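Local coordinates for protein uricase (Bacillus fastidiosus, PDB 4R8X) that probably catalyses the oxidation of urate to 5-hydroxyisourate, the first step of urate degradation toward (S)-allantoin, at residues M72-S82 against F91-K102. Numbering follows the deposited sequence.
Sequences MKNFIQRHAAS and FLQYVCEAFLAK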
ATOM      1  N   MET D  72       0.548   8.850 -26.844  1.00 14.47           N
ATOM      2  CA  MET D  72       1.242   7.572 -26.672  1.00 13.65           C
ATOM      3  C   MET D  72       0.315   6.515 -26.107  1.00 12.55           C
ATOM      4  O   MET D  72       0.354   5.350 -26.520  1.00 12.03           O
ATOM      5  CB  MET D  72       2.439   7.699 -25.748  1.00 14.28           C
ATOM      6  CG  MET D  72       3.482   8.678 -26.189  1.00 15.22           C
ATOM      7  SD  MET D  72       4.819   8.682 -24.985  1.00 16.19           S
ATOM      8  CE  MET D  72       5.469  10.306 -25.299  1.00 15.64           C
ATOM      9  N   LYS D  73      -0.496   6.925 -25.136  1.00 13.28           N
ATOM     10  CA  LYS D  73      -1.473   6.045 -24.535  1.00 14.55           C
ATOM     11  C   LYS D  73      -2.457   5.538 -25.591  1.00 13.88           C
ATOM     12  O   LYS D  73      -2.719   4.343 -25.675  1.00 14.47           O
ATOM     13  CB  LYS D  73      -2.194   6.775 -23.400  1.00 15.61           C
ATOM     14  CG  LYS D  73      -3.438   6.068 -22.883  1.00 17.54           C
ATOM     15  CD  LYS D  73      -4.301   6.997 -22.051  1.00 21.88           C
ATOM     16  CE  LYS D  73      -4.871   8.138 -22.888  1.00 23.58           C
ATOM     17  NZ  LYS D  73      -5.987   7.753 -23.787  1.00 25.78           N
ATOM     18  N   ASN D  74      -2.972   6.448 -26.420  1.00 13.81           N
ATOM     19  CA  ASN D  74      -3.885   6.068 -27.495  1.00 13.33           C
ATOM     20  C   ASN D  74      -3.224   5.109 -28.479  1.00 12.60           C
ATOM     21  O   ASN D  74      -3.830   4.148 -28.929  1.00 12.59           O
ATOM     22  CB  ASN D  74      -4.384   7.302 -28.261  1.00 14.12           C
ATOM     23  CG  ASN D  74      -5.259   8.211 -27.419  1.00 15.07           C
ATOM     24  OD1 ASN D  74      -5.874   7.773 -26.450  1.00 15.25           O
ATOM     25  ND2 ASN D  74      -5.339   9.488 -27.807  1.00 16.02           N
ATOM     26  N   PHE D  75      -1.969   5.387 -28.808  1.00 11.47           N
ATOM     27  CA  PHE D  75      -1.196   4.541 -29.713  1.00 13.24           C
ATOM     28  C   PHE D  75      -1.145   3.099 -29.204  1.00 12.90           C
ATOM     29  O   PHE D  75      -1.403   2.149 -29.956  1.00 12.50           O
ATOM     30  CB  PHE D  75       0.215   5.113 -29.824  1.00 13.49           C
ATOM     31  CG  PHE D  75       1.034   4.560 -30.969  1.00 14.23           C
ATOM     32  CD1 PHE D  75       1.760   3.383 -30.824  1.00 14.13           C
ATOM     33  CD2 PHE D  75       1.123   5.250 -32.170  1.00 13.91           C
ATOM     34  CE1 PHE D  75       2.542   2.889 -31.864  1.00 12.93           C
ATOM     35  CE2 PHE D  75       1.902   4.761 -33.211  1.00 14.17           C
ATOM     36  CZ  PHE D  75       2.608   3.587 -33.061  1.00 14.18           C
ATOM     37  N   ILE D  76      -0.819   2.927 -27.922  1.00 12.89           N
ATOM     38  CA  ILE D  76      -0.670   1.598 -27.368  1.00 13.36           C
ATOM     39  C   ILE D  76      -2.011   0.892 -27.363  1.00 12.79           C
ATOM     40  O   ILE D  76      -2.135  -0.255 -27.795  1.00 12.77           O
ATOM     41  CB  ILE D  76      -0.090   1.656 -25.939  1.00 14.03           C
ATOM     42  CG1 ILE D  76       1.347   2.196 -25.967  1.00 14.95           C
ATOM     43  CG2 ILE D  76      -0.152   0.275 -25.260  1.00 14.88           C
ATOM     44  CD1 ILE D  76       1.848   2.633 -24.599  1.00 14.98           C
ATOM     45  N   GLN D  77      -3.026   1.597 -26.888  1.00 13.95           N
ATOM     46  CA  GLN D  77      -4.340   1.001 -26.780  1.00 15.26           C
ATOM     47  C   GLN D  77      -4.904   0.577 -28.145  1.00 15.08           C
ATOM     48  O   GLN D  77      -5.527  -0.479 -28.268  1.00 16.38           O
ATOM     49  CB  GLN D  77      -5.275   1.933 -26.000  1.00 16.63           C
ATOM     50  CG  GLN D  77      -4.891   1.994 -24.505  1.00 18.31           C
ATOM     51  CD  GLN D  77      -5.593   3.095 -23.741  1.00 19.79           C
ATOM     52  OE1 GLN D  77      -6.204   3.979 -24.332  1.00 20.43           O
ATOM     53  NE2 GLN D  77      -5.503   3.043 -22.411  1.00 19.38           N
ATOM     54  N   ARG D  78      -4.645   1.360 -29.185  1.00 14.59           N
ATOM     55  CA  ARG D  78      -5.126   0.979 -30.501  1.00 15.52           C
ATOM     56  C   ARG D  78      -4.350  -0.197 -31.081  1.00 14.76           C
ATOM     57  O   ARG D  78      -4.914  -1.048 -31.773  1.00 15.93           O
ATOM     58  CB  ARG D  78      -5.113   2.176 -31.441  1.00 17.28           C
ATOM     59  CG  ARG D  78      -6.229   3.132 -31.107  1.00 19.57           C
ATOM     60  CD  ARG D  78      -6.166   4.398 -31.908  1.00 22.06           C
ATOM     61  NE  ARG D  78      -6.679   5.515 -31.129  1.00 23.63           N
ATOM     62  CZ  ARG D  78      -6.691   6.767 -31.563  1.00 24.10           C
ATOM     63  NH1 ARG D  78      -6.232   7.037 -32.775  1.00 23.50           N
ATOM     64  NH2 ARG D  78      -7.168   7.736 -30.794  1.00 25.66           N
ATOM     65  N   HIS D  79      -3.055  -0.259 -30.799  1.00 14.01           N
ATOM     66  CA  HIS D  79      -2.282  -1.399 -31.257  1.00 13.91           C
ATOM     67  C   HIS D  79      -2.628  -2.693 -30.517  1.00 12.87           C
ATOM     68  O   HIS D  79      -2.426  -3.777 -31.054  1.00 12.64           O
ATOM     69  CB  HIS D  79      -0.782  -1.098 -31.236  1.00 14.32           C
ATOM     70  CG  HIS D  79      -0.350  -0.235 -32.379  1.00 14.50           C
ATOM     71  ND1 HIS D  79      -0.560   1.128 -32.399  1.00 14.77           N
ATOM     72  CD2 HIS D  79       0.213  -0.550 -33.572  1.00 15.69           C
ATOM     73  CE1 HIS D  79      -0.118   1.619 -33.546  1.00 15.31           C
ATOM     74  NE2 HIS D  79       0.353   0.622 -34.274  1.00 15.83           N
ATOM     75  N   ALA D  80      -3.189  -2.586 -29.313  1.00 13.24           N
ATOM     76  CA  ALA D  80      -3.682  -3.774 -28.633  1.00 13.16           C
ATOM     77  C   ALA D  80      -4.842  -4.408 -29.395  1.00 13.11           C
ATOM     78  O   ALA D  80      -5.038  -5.622 -29.347  1.00 12.94           O
ATOM     79  CB  ALA D  80      -4.098  -3.442 -27.211  1.00 14.13           C
ATOM     80  N   ALA D  81      -5.593  -3.589 -30.125  1.00 14.15           N
ATOM     81  CA  ALA D  81      -6.714  -4.107 -30.901  1.00 15.91           C
ATOM     82  C   ALA D  81      -6.238  -4.792 -32.178  1.00 17.02           C
ATOM     83  O   ALA D  81      -6.834  -5.770 -32.609  1.00 18.56           O
ATOM     84  CB  ALA D  81      -7.717  -3.006 -31.217  1.00 15.99           C
ATOM     85  N   SER D  82      -5.152  -4.291 -32.762  1.00 16.67           N
ATOM     86  CA  SER D  82      -4.660  -4.801 -34.045  1.00 16.52           C
ATOM     87  C   SER D  82      -3.631  -5.932 -33.924  1.00 17.58           C
ATOM     88  O   SER D  82      -3.377  -6.651 -34.896  1.00 19.79           O
ATOM     89  CB  SER D  82      -4.097  -3.658 -34.900  1.00 16.74           C
ATOM     90  OG  SER D  82      -3.052  -2.967 -34.235  1.00 17.33           O
ATOM     91  N   PHE D  91       3.776  -8.514 -28.248  1.00 11.87           N
ATOM     92  CA  PHE D  91       3.052  -7.257 -28.280  1.00 13.04           C
ATOM     93  C   PHE D  91       3.967  -6.049 -28.067  1.00 12.54           C
ATOM     94  O   PHE D  91       3.865  -5.065 -28.788  1.00 13.30           O
ATOM     95  CB  PHE D  91       1.938  -7.249 -27.241  1.00 12.65           C
ATOM     96  CG  PHE D  91       1.175  -5.957 -27.195  1.00 12.58           C
ATOM     97  CD1 PHE D  91       0.478  -5.514 -28.311  1.00 13.43           C
ATOM     98  CD2 PHE D  91       1.174  -5.172 -26.048  1.00 13.84           C
ATOM     99  CE1 PHE D  91      -0.216  -4.316 -28.285  1.00 13.40           C
ATOM    100  CE2 PHE D  91       0.479  -3.980 -26.007  1.00 13.69           C
ATOM    101  CZ  PHE D  91      -0.225  -3.545 -27.125  1.00 13.51           C
ATOM    102  N   LEU D  92       4.871  -6.127 -27.090  1.00 11.54           N
ATOM    103  CA  LEU D  92       5.752  -5.006 -26.803  1.00 11.71           C
ATOM    104  C   LEU D  92       6.673  -4.687 -27.985  1.00 12.68           C
ATOM    105  O   LEU D  92       6.871  -3.518 -28.322  1.00 12.71           O
ATOM    106  CB  LEU D  92       6.569  -5.263 -25.528  1.00 12.22           C
ATOM    107  CG  LEU D  92       5.770  -5.433 -24.232  1.00 12.80           C
ATOM    108  CD1 LEU D  92       6.736  -5.396 -23.062  1.00 13.68           C
ATOM    109  CD2 LEU D  92       4.661  -4.379 -24.071  1.00 14.04           C
ATOM    110  N   GLN D  93       7.226  -5.715 -28.616  1.00 12.61           N
ATOM    111  CA  GLN D  93       8.086  -5.445 -29.765  1.00 12.90           C
ATOM    112  C   GLN D  93       7.297  -4.836 -30.925  1.00 13.94           C
ATOM    113  O   GLN D  93       7.774  -3.915 -31.579  1.00 14.50           O
ATOM    114  CB  GLN D  93       8.828  -6.691 -30.236  1.00 14.42           C
ATOM    115  CG  GLN D  93       9.813  -6.370 -31.340  1.00 15.62           C
ATOM    116  CD  GLN D  93      10.719  -7.523 -31.665  1.00 15.94           C
ATOM    117  OE1 GLN D  93      10.864  -8.459 -30.881  1.00 15.44           O
ATOM    118  NE2 GLN D  93      11.341  -7.468 -32.832  1.00 16.42           N
ATOM    119  N   TYR D  94       6.093  -5.358 -31.152  1.00 13.69           N
ATOM    120  CA  TYR D  94       5.169  -4.839 -32.153  1.00 13.17           C
ATOM    121  C   TYR D  94       4.933  -3.341 -31.959  1.00 13.35           C
ATOM    122  O   TYR D  94       5.015  -2.553 -32.905  1.00 14.34           O
ATOM    123  CB  TYR D  94       3.862  -5.637 -32.069  1.00 14.10           C
ATOM    124  CG  TYR D  94       2.677  -5.144 -32.878  1.00 14.54           C
ATOM    125  CD1 TYR D  94       2.687  -5.167 -34.271  1.00 15.23           C
ATOM    126  CD2 TYR D  94       1.507  -4.739 -32.239  1.00 16.12           C
ATOM    127  CE1 TYR D  94       1.578  -4.754 -34.992  1.00 15.43           C
ATOM    128  CE2 TYR D  94       0.406  -4.325 -32.952  1.00 17.47           C
ATOM    129  CZ  TYR D  94       0.441  -4.332 -34.324  1.00 17.40           C
ATOM    130  OH  TYR D  94      -0.666  -3.925 -35.030  1.00 18.44           O
ATOM    131  N   VAL D  95       4.650  -2.941 -30.725  1.00 12.79           N
ATOM    132  CA  VAL D  95       4.403  -1.533 -30.406  1.00 12.93           C
ATOM    133  C   VAL D  95       5.640  -0.647 -30.567  1.00 12.14           C
ATOM    134  O   VAL D  95       5.547   0.439 -31.134  1.00 13.34           O
ATOM    135  CB  VAL D  95       3.796  -1.380 -28.995  1.00 13.95           C
ATOM    136  CG1 VAL D  95       3.728   0.092 -28.574  1.00 14.75           C
ATOM    137  CG2 VAL D  95       2.406  -2.013 -28.942  1.00 15.27           C
ATOM    138  N   CYS D  96       6.785  -1.112 -30.065  1.00 12.72           N
ATOM    139  CA  CYS D  96       8.049  -0.394 -30.234  1.00 12.91           C
ATOM    140  C   CYS D  96       8.326  -0.105 -31.700  1.00 12.75           C
ATOM    141  O   CYS D  96       8.656   1.021 -32.074  1.00 13.19           O
ATOM    142  CB  CYS D  96       9.210  -1.230 -29.691  1.00 14.67           C
ATOM    143  SG  CYS D  96       9.333  -1.362 -27.894  1.00 15.00           S
ATOM    144  N   GLU D  97       8.216  -1.144 -32.517  1.00 12.79           N
ATOM    145  CA  GLU D  97       8.517  -0.993 -33.939  1.00 13.20           C
ATOM    146  C   GLU D  97       7.523  -0.050 -34.594  1.00 14.57           C
ATOM    147  O   GLU D  97       7.893   0.761 -35.446  1.00 14.76           O
ATOM    148  CB  GLU D  97       8.536  -2.362 -34.610  1.00 14.45           C
ATOM    149  CG  GLU D  97       9.774  -3.140 -34.201  1.00 15.20           C
ATOM    150  CD  GLU D  97       9.768  -4.605 -34.591  1.00 17.08           C
ATOM    151  OE1 GLU D  97       8.696  -5.162 -34.912  1.00 19.06           O
ATOM    152  OE2 GLU D  97      10.863  -5.202 -34.568  1.00 17.04           O
ATOM    153  N   ALA D  98       6.264  -0.134 -34.175  1.00 14.63           N
ATOM    154  CA  ALA D  98       5.225   0.729 -34.725  1.00 14.42           C
ATOM    155  C   ALA D  98       5.494   2.202 -34.404  1.00 14.29           C
ATOM    156  O   ALA D  98       5.347   3.067 -35.274  1.00 13.99           O
ATOM    157  CB  ALA D  98       3.859   0.304 -34.203  1.00 14.23           C
ATOM    158  N   PHE D  99       5.881   2.492 -33.160  1.00 14.16           N
ATOM    159  CA  PHE D  99       6.246   3.860 -32.795  1.00 14.21           C
ATOM    160  C   PHE D  99       7.378   4.370 -33.696  1.00 15.17           C
ATOM    161  O   PHE D  99       7.320   5.492 -34.206  1.00 15.55           O
ATOM    162  CB  PHE D  99       6.697   3.939 -31.327  1.00 13.13           C
ATOM    163  CG  PHE D  99       5.596   4.220 -30.333  1.00 13.47           C
ATOM    164  CD1 PHE D  99       4.903   5.414 -30.352  1.00 13.77           C
ATOM    165  CD2 PHE D  99       5.314   3.307 -29.330  1.00 12.26           C
ATOM    166  CE1 PHE D  99       3.919   5.683 -29.412  1.00 13.66           C
ATOM    167  CE2 PHE D  99       4.338   3.563 -28.379  1.00 12.13           C
ATOM    168  CZ  PHE D  99       3.631   4.752 -28.427  1.00 13.79           C
ATOM    169  N   LEU D 100       8.407   3.545 -33.892  1.00 15.09           N
ATOM    170  CA  LEU D 100       9.552   3.951 -34.708  1.00 14.71           C
ATOM    171  C   LEU D 100       9.165   4.173 -36.164  1.00 16.05           C
ATOM    172  O   LEU D 100       9.721   5.055 -36.826  1.00 16.19           O
ATOM    173  CB  LEU D 100      10.685   2.939 -34.589  1.00 14.42           C
ATOM    174  CG  LEU D 100      11.401   2.948 -33.236  1.00 15.53           C
ATOM    175  CD1 LEU D 100      12.355   1.779 -33.123  1.00 16.05           C
ATOM    176  CD2 LEU D 100      12.127   4.276 -33.016  1.00 16.21           C
ATOM    177  N   ALA D 101       8.210   3.393 -36.660  1.00 15.40           N
ATOM    178  CA  ALA D 101       7.769   3.548 -38.043  1.00 16.90           C
ATOM    179  C   ALA D 101       6.997   4.844 -38.199  1.00 16.39           C
ATOM    180  O   ALA D 101       7.081   5.508 -39.236  1.00 18.55           O
ATOM    181  CB  ALA D 101       6.914   2.367 -38.467  1.00 18.22           C
ATOM    182  N   LYS D 102       6.236   5.202 -37.167  1.00 15.69           N
ATOM    183  CA  LYS D 102       5.389   6.389 -37.225  1.00 16.51           C
ATOM    184  C   LYS D 102       6.185   7.684 -37.043  1.00 17.27           C
ATOM    185  O   LYS D 102       5.899   8.683 -37.688  1.00 18.06           O
ATOM    186  CB  LYS D 102       4.280   6.295 -36.174  1.00 17.86           C
ATOM    187  CG  LYS D 102       3.326   7.465 -36.162  1.00 19.12           C
ATOM    188  CD  LYS D 102       2.666   7.647 -37.505  1.00 20.47           C
ATOM    189  CE  LYS D 102       1.567   8.687 -37.411  1.00 22.40           C
ATOM    190  NZ  LYS D 102       0.866   8.803 -38.712  1.00 23.83           N
TER
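Phe75 lays its ring on that of Phe99 in a face-to-face stack, planes at 16° and centroids 3.9 Å apart. Phe75 CB already touches the CZ and CE1 side of the Phe99 ring. With chi1 at -166°, CG swings anti to the backbone N and carries the ring across to helix 91-102. CG lies near Phe99 CE1, and CD1 sits over the centre of the Phe99 ring. CE1 reaches the backbone N of Phe99, while CZ, at the far end, meets the Ala98 methyl CB at 3.7 Å. Back along the other side, CE2 brushes Lys102 CB and CD2 lies by Phe99 CE1. The ring is thus a knob in a hole made by Val95, Ala98, Phe99 and Lys102.

On its opposite face lies His79, one turn on, with CE1 3.3 Å above the plane. Its ND1 donates to Phe75 O at 2.8 Å, an acceptor also used by His79 N from the other face of the carbonyl plane; this bond fixes the imidazole's rotation. The imidazole in turn points an edge at the face of Tyr94, offset. Beyond it, Tyr94 OH and Ser82 OG share a 2.7 Å hydrogen bond. With an alanine in place of Phe75, a gap would probably open between Phe99 and His79, costing the one its stack and the other its covering ring face.

Ile76 CG1 packs 4.1 Å from Val95 CG1, and Phe91 slips its edge toward the carbonyl oxygens of Ile76 and His79. The axes of segments 72-82 and 91-102 come within 10.3 Å, their N-to-C directions 126° apart. Both pack on the antiparallel sheet of a uricase T-fold (tunnelling-fold) domain, one of two in the chain: Ile76 and Phe99 rest on Val47 of strand 40-50. Tyr187 of a second subunit meets Phe75 and His79.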